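Local coordinates for FAD-dependent oxidoreductase (Actinomadura kijaniata, PDB 3M9V), which is a flavin-dependent oxidoreductase of the acyl-CoA dehydrogenase family that binds dTDP and takes part in the biosynthesis of the sugar D-kijanose, at residues A[293-307]-A[347-361]. Sequence-based numbering, arbitrary orientation. Where two conformers were deposited one is given.
Sequences ALTLVAEIDSRLYAL and VNRLAPEIVSDCLSL
Knobs-into-holes packing joins two antiparallel helices of the C-terminal helical domain of the acyl-CoA dehydrogenase fold: I300 and L307 of 293-307 interlock with I354 and L361 of 347-361, the axes 9.7 Å apart at an angle of 152°. I300 fits among I354, D357, C358 and L361. It holds CG1 anti to the carbonyl carbon, which carries CD1 across to meet L361 CD1 tip to tip at 3.6 Å, while CG2 faces I354 CG2. L361 is in turn the knob between A293, L296, V297 and I300; its CD2 rests 3.8 Å from A293 CB, where a small alanine allows the close approach. I354 pushes CD1 against the backbone of the other helix, 3.6 Å from L304 N, in the hole formed by I300, R303, L304 and L307. L307 divides its fork: CD1 touches V347 CG2 at 3.7 Å and CD2 meets A351 CB at 3.9 Å. Branched aliphatic chains suit these places because they fill the holes without adding polar atoms.

Along one margin R303 bends at chi3 to bring NE 2.8 Å from E353 OE2, a salt bridge whose hydrogen bond is weak (127°), the guanidinium and carboxylate planes 49° apart. NH1 makes a second salt bridge, to E299 OE1 at 3.3 Å, in the guanidinium plane at its edge, so one arginine ties two acidic residues together. A leucine in place of R303 would probably leave E353 without its cross-helix mate and take from E299 its partner within the helix, so that the two helices lose the charge bridge between them. E299 has a further partner in R349 of the second subunit.

Helix 264-283 packs on 293-307, with Y275 against I300 and L304 and A271 against L307; helix 372-379 meets C358, and R384 of the third subunit hydrogen-bonds S360 OG through NH2.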
loop_
_atom_site.group_PDB
_atom_site.type_symbol
_atom_site.label_atom_id
_atom_site.label_comp_id
_atom_site.label_asym_id
_atom_site.label_seq_id
_atom_site.Cartn_x
_atom_site.Cartn_y
_atom_site.Cartn_z
ATOM N N ALA A 293 -15.681 8.759 -3.298
ATOM C CA ALA A 293 -16.277 8.354 -2.027
ATOM C C ALA A 293 -16.874 6.969 -2.208
ATOM O O ALA A 293 -16.776 6.133 -1.301
ATOM C CB ALA A 293 -17.328 9.372 -1.511
ATOM N N LEU A 294 -17.441 6.693 -3.380
ATOM C CA LEU A 294 -18.060 5.378 -3.602
ATOM C C LEU A 294 -16.947 4.339 -3.602
ATOM O O LEU A 294 -17.115 3.224 -3.106
ATOM C CB LEU A 294 -18.729 5.306 -4.980
ATOM C CG LEU A 294 -19.984 6.179 -5.120
ATOM C CD1 LEU A 294 -20.500 6.051 -6.551
ATOM C CD2 LEU A 294 -21.030 5.783 -4.089
ATOM N N THR A 295 -15.802 4.709 -4.164
ATOM C CA THR A 295 -14.702 3.745 -4.311
ATOM C C THR A 295 -14.109 3.462 -2.927
ATOM O O THR A 295 -13.964 2.298 -2.573
ATOM C CB THR A 295 -13.637 4.319 -5.267
ATOM O OG1 THR A 295 -14.206 4.453 -6.574
ATOM C CG2 THR A 295 -12.386 3.418 -5.354
ATOM N N LEU A 296 -13.833 4.485 -2.120
ATOM C CA LEU A 296 -13.455 4.343 -0.703
ATOM C C LEU A 296 -14.395 3.455 0.127
ATOM O O LEU A 296 -13.967 2.555 0.863
ATOM C CB LEU A 296 -13.377 5.728 -0.049
ATOM C CG LEU A 296 -12.037 6.454 -0.274
ATOM C CD1 LEU A 296 -12.145 7.771 0.467
ATOM C CD2 LEU A 296 -10.909 5.609 0.307
ATOM N N VAL A 297 -15.695 3.685 -0.021
ATOM C CA VAL A 297 -16.680 2.886 0.678
ATOM C C VAL A 297 -16.517 1.412 0.298
ATOM O O VAL A 297 -16.567 0.547 1.176
ATOM C CB VAL A 297 -18.139 3.355 0.348
ATOM C CG1 VAL A 297 -19.126 2.272 0.786
ATOM C CG2 VAL A 297 -18.391 4.695 1.082
ATOM N N ALA A 298 -16.328 1.104 -0.986
ATOM C CA ALA A 298 -16.243 -0.300 -1.392
ATOM C C ALA A 298 -14.913 -0.827 -0.820
ATOM O O ALA A 298 -14.862 -1.949 -0.331
ATOM C CB ALA A 298 -16.283 -0.444 -2.938
ATOM N N GLU A 299 -13.843 -0.043 -0.851
ATOM C CA GLU A 299 -12.536 -0.546 -0.413
ATOM C C GLU A 299 -12.558 -0.828 1.091
ATOM O O GLU A 299 -12.084 -1.869 1.555
ATOM C CB GLU A 299 -11.403 0.455 -0.718
ATOM C CG GLU A 299 -11.070 0.657 -2.201
ATOM C CD GLU A 299 -10.104 -0.400 -2.692
ATOM O OE1 GLU A 299 -9.435 -1.046 -1.835
ATOM O OE2 GLU A 299 -10.044 -0.591 -3.928
ATOM N N ILE A 300 -13.087 0.114 1.862
ATOM C CA ILE A 300 -13.291 -0.106 3.283
ATOM C C ILE A 300 -14.164 -1.292 3.629
ATOM O O ILE A 300 -13.835 -2.088 4.514
ATOM C CB ILE A 300 -13.867 1.154 3.973
ATOM C CG1 ILE A 300 -12.839 2.280 3.899
ATOM C CG2 ILE A 300 -14.421 0.821 5.341
ATOM C CD1 ILE A 300 -13.426 3.676 4.154
ATOM N N ASP A 301 -15.288 -1.415 2.927
ATOM C CA ASP A 301 -16.190 -2.537 3.173
ATOM C C ASP A 301 -15.422 -3.851 3.014
ATOM O O ASP A 301 -15.600 -4.819 3.760
ATOM C CB ASP A 301 -17.325 -2.505 2.114
ATOM C CG ASP A 301 -18.517 -3.340 2.526
ATOM O OD1 ASP A 301 -19.100 -3.020 3.563
ATOM O OD2 ASP A 301 -18.889 -4.323 1.875
ATOM N N SER A 302 -14.584 -3.933 1.985
ATOM C CA SER A 302 -13.835 -5.179 1.790
ATOM C C SER A 302 -12.668 -5.346 2.787
ATOM O O SER A 302 -12.425 -6.435 3.316
ATOM C CB SER A 302 -13.301 -5.221 0.351
ATOM O OG SER A 302 -12.362 -6.277 0.165
ATOM N N ARG A 303 -11.952 -4.266 3.079
ATOM C CA ARG A 303 -10.901 -4.297 4.114
ATOM C C ARG A 303 -11.401 -4.658 5.516
ATOM O O ARG A 303 -10.751 -5.407 6.233
ATOM C CB ARG A 303 -10.149 -2.965 4.194
ATOM C CG ARG A 303 -9.098 -2.815 3.068
ATOM C CD ARG A 303 -8.396 -1.430 3.018
ATOM N NE ARG A 303 -6.989 -1.704 2.760
ATOM C CZ ARG A 303 -6.452 -1.866 1.553
ATOM N NH1 ARG A 303 -7.193 -1.709 0.462
ATOM N NH2 ARG A 303 -5.166 -2.176 1.430
ATOM N N LEU A 304 -12.530 -4.091 5.921
ATOM C CA LEU A 304 -13.178 -4.463 7.175
ATOM C C LEU A 304 -13.567 -5.947 7.186
ATOM O O LEU A 304 -13.358 -6.653 8.181
ATOM C CB LEU A 304 -14.427 -3.621 7.396
ATOM C CG LEU A 304 -15.233 -3.866 8.683
ATOM C CD1 LEU A 304 -14.344 -3.601 9.916
ATOM C CD2 LEU A 304 -16.395 -2.853 8.688
ATOM N N TYR A 305 -14.115 -6.440 6.083
ATOM C CA TYR A 305 -14.383 -7.881 5.971
ATOM C C TYR A 305 -13.128 -8.748 6.195
ATOM O O TYR A 305 -13.155 -9.737 6.941
ATOM C CB TYR A 305 -14.961 -8.183 4.587
ATOM C CG TYR A 305 -15.562 -9.560 4.544
ATOM C CD1 TYR A 305 -16.925 -9.759 4.809
ATOM C CD2 TYR A 305 -14.754 -10.659 4.282
ATOM C CE1 TYR A 305 -17.453 -11.047 4.832
ATOM C CE2 TYR A 305 -15.300 -11.932 4.238
ATOM C CZ TYR A 305 -16.642 -12.120 4.519
ATOM O OH TYR A 305 -17.120 -13.419 4.552
ATOM N N ALA A 306 -12.032 -8.413 5.531
ATOM C CA ALA A 306 -10.783 -9.135 5.659
ATOM C C ALA A 306 -10.271 -8.937 7.096
ATOM O O ALA A 306 -9.704 -9.862 7.661
ATOM C CB ALA A 306 -9.716 -8.585 4.662
ATOM N N LEU A 307 -10.465 -7.768 7.703
ATOM C CA LEU A 307 -10.044 -7.565 9.089
ATOM C C LEU A 307 -10.771 -8.500 10.050
ATOM O O LEU A 307 -10.162 -9.233 10.838
ATOM C CB LEU A 307 -10.192 -6.109 9.528
ATOM C CG LEU A 307 -10.013 -5.759 11.015
ATOM C CD1 LEU A 307 -8.514 -5.936 11.310
ATOM C CD2 LEU A 307 -10.338 -4.296 11.250
ATOM N N VAL A 347 -4.001 -7.193 11.611
ATOM C CA VAL A 347 -4.910 -6.269 12.294
ATOM C C VAL A 347 -4.331 -4.850 12.470
ATOM O O VAL A 347 -5.020 -3.846 12.242
ATOM C CB VAL A 347 -5.327 -6.809 13.670
ATOM C CG1 VAL A 347 -6.036 -5.703 14.487
ATOM C CG2 VAL A 347 -6.248 -7.998 13.445
ATOM N N ASN A 348 -3.075 -4.759 12.904
ATOM C CA ASN A 348 -2.386 -3.504 13.143
ATOM C C ASN A 348 -2.068 -2.714 11.871
ATOM O O ASN A 348 -1.752 -1.530 11.932
ATOM C CB ASN A 348 -1.059 -3.769 13.868
ATOM C CG ASN A 348 -1.266 -4.038 15.339
ATOM O OD1 ASN A 348 -2.320 -3.682 15.840
ATOM N ND2 ASN A 348 -0.304 -4.655 16.033
ATOM N N ARG A 349 -2.131 -3.337 10.706
ATOM C CA ARG A 349 -2.070 -2.561 9.477
ATOM C C ARG A 349 -3.475 -2.269 8.969
ATOM O O ARG A 349 -3.762 -1.132 8.597
ATOM C CB ARG A 349 -1.228 -3.248 8.396
ATOM C CG ARG A 349 -0.788 -2.276 7.313
ATOM C CD ARG A 349 0.516 -2.692 6.664
ATOM N NE ARG A 349 1.609 -2.844 7.622
ATOM C CZ ARG A 349 2.547 -3.781 7.505
ATOM N NH1 ARG A 349 3.517 -3.885 8.399
ATOM N NH2 ARG A 349 2.505 -4.615 6.478
ATOM N N LEU A 350 -4.379 -3.240 8.979
ATOM C CA LEU A 350 -5.690 -2.957 8.412
ATOM C C LEU A 350 -6.531 -1.992 9.234
ATOM O O LEU A 350 -7.166 -1.106 8.665
ATOM C CB LEU A 350 -6.500 -4.224 8.175
ATOM C CG LEU A 350 -6.004 -5.189 7.094
ATOM C CD1 LEU A 350 -6.741 -6.518 7.173
ATOM C CD2 LEU A 350 -6.121 -4.544 5.733
ATOM N N ALA A 351 -6.602 -2.187 10.549
ATOM C CA ALA A 351 -7.487 -1.325 11.329
ATOM C C ALA A 351 -7.110 0.161 11.214
ATOM O O ALA A 351 -7.981 0.978 10.907
ATOM C CB ALA A 351 -7.713 -1.845 12.770
ATOM N N PRO A 352 -5.833 0.544 11.407
ATOM C CA PRO A 352 -5.596 1.987 11.231
ATOM C C PRO A 352 -5.845 2.538 9.823
ATOM O O PRO A 352 -6.268 3.692 9.680
ATOM C CB PRO A 352 -4.106 2.170 11.582
ATOM C CG PRO A 352 -3.801 1.060 12.488
ATOM C CD PRO A 352 -4.679 -0.118 12.058
ATOM N N GLU A 353 -5.611 1.728 8.794
ATOM C CA GLU A 353 -5.895 2.134 7.420
ATOM C C GLU A 353 -7.377 2.409 7.234
ATOM O O GLU A 353 -7.773 3.430 6.674
ATOM C CB GLU A 353 -5.561 1.031 6.410
ATOM C CG GLU A 353 -4.279 1.216 5.648
ATOM C CD GLU A 353 -3.978 -0.032 4.817
ATOM O OE1 GLU A 353 -2.839 -0.550 4.930
ATOM O OE2 GLU A 353 -4.903 -0.473 4.085
ATOM N N ILE A 354 -8.217 1.476 7.663
ATOM C CA ILE A 354 -9.648 1.767 7.600
ATOM C C ILE A 354 -10.022 3.091 8.298
ATOM O O ILE A 354 -10.771 3.933 7.765
ATOM C CB ILE A 354 -10.395 0.579 8.230
ATOM C CG1 ILE A 354 -10.231 -0.653 7.329
ATOM C CG2 ILE A 354 -11.852 0.946 8.514
ATOM C CD1 ILE A 354 -10.656 -1.931 8.040
ATOM N N VAL A 355 -9.526 3.285 9.518
ATOM C CA VAL A 355 -9.964 4.448 10.284
ATOM C C VAL A 355 -9.507 5.670 9.488
ATOM O O VAL A 355 -10.286 6.603 9.255
ATOM C CB VAL A 355 -9.376 4.484 11.721
ATOM C CG1 VAL A 355 -9.636 5.828 12.365
ATOM C CG2 VAL A 355 -9.978 3.368 12.603
ATOM N N SER A 356 -8.242 5.657 9.070
ATOM C CA SER A 356 -7.745 6.789 8.297
ATOM C C SER A 356 -8.596 7.085 7.058
ATOM O O SER A 356 -8.979 8.236 6.811
ATOM C CB SER A 356 -6.249 6.631 7.992
ATOM O OG SER A 356 -5.812 7.682 7.155
ATOM N N ASP A 357 -8.964 6.062 6.294
ATOM C CA ASP A 357 -9.745 6.313 5.082
ATOM C C ASP A 357 -11.119 6.907 5.393
ATOM O O ASP A 357 -11.665 7.557 4.525
ATOM C CB ASP A 357 -9.970 5.067 4.219
ATOM C CG ASP A 357 -8.705 4.636 3.497
ATOM O OD1 ASP A 357 -8.667 3.507 2.979
ATOM O OD2 ASP A 357 -7.720 5.398 3.475
ATOM N N CYS A 358 -11.688 6.596 6.554
ATOM C CA CYS A 358 -12.958 7.132 7.033
ATOM C C CYS A 358 -12.970 8.651 7.208
ATOM O O CYS A 358 -13.992 9.317 6.974
ATOM C CB CYS A 358 -13.427 6.431 8.308
ATOM S SG CYS A 358 -14.019 4.750 8.006
ATOM N N LEU A 359 -11.820 9.194 7.582
ATOM C CA LEU A 359 -11.656 10.635 7.707
ATOM C C LEU A 359 -11.717 11.312 6.346
ATOM O O LEU A 359 -12.200 12.446 6.247
ATOM C CB LEU A 359 -10.316 10.970 8.374
ATOM C CG LEU A 359 -10.346 10.934 9.918
ATOM C CD1 LEU A 359 -9.983 9.569 10.460
ATOM C CD2 LEU A 359 -9.403 11.904 10.582
ATOM N N SER A 360 -11.193 10.641 5.326
ATOM C CA SER A 360 -11.356 11.143 3.968
ATOM C C SER A 360 -12.839 11.184 3.574
ATOM O O SER A 360 -13.223 12.111 2.872
ATOM C CB SER A 360 -10.607 10.273 2.958
ATOM O OG SER A 360 -9.234 10.312 3.282
ATOM N N LEU A 361 -13.665 10.215 3.971
ATOM C CA LEU A 361 -15.090 10.279 3.664
ATOM C C LEU A 361 -15.830 11.419 4.366
ATOM O O LEU A 361 -16.667 12.086 3.763
ATOM C CB LEU A 361 -15.784 8.965 4.022
ATOM C CG LEU A 361 -15.262 7.826 3.140
ATOM C CD1 LEU A 361 -15.644 6.453 3.647
ATOM C CD2 LEU A 361 -15.833 8.098 1.749
#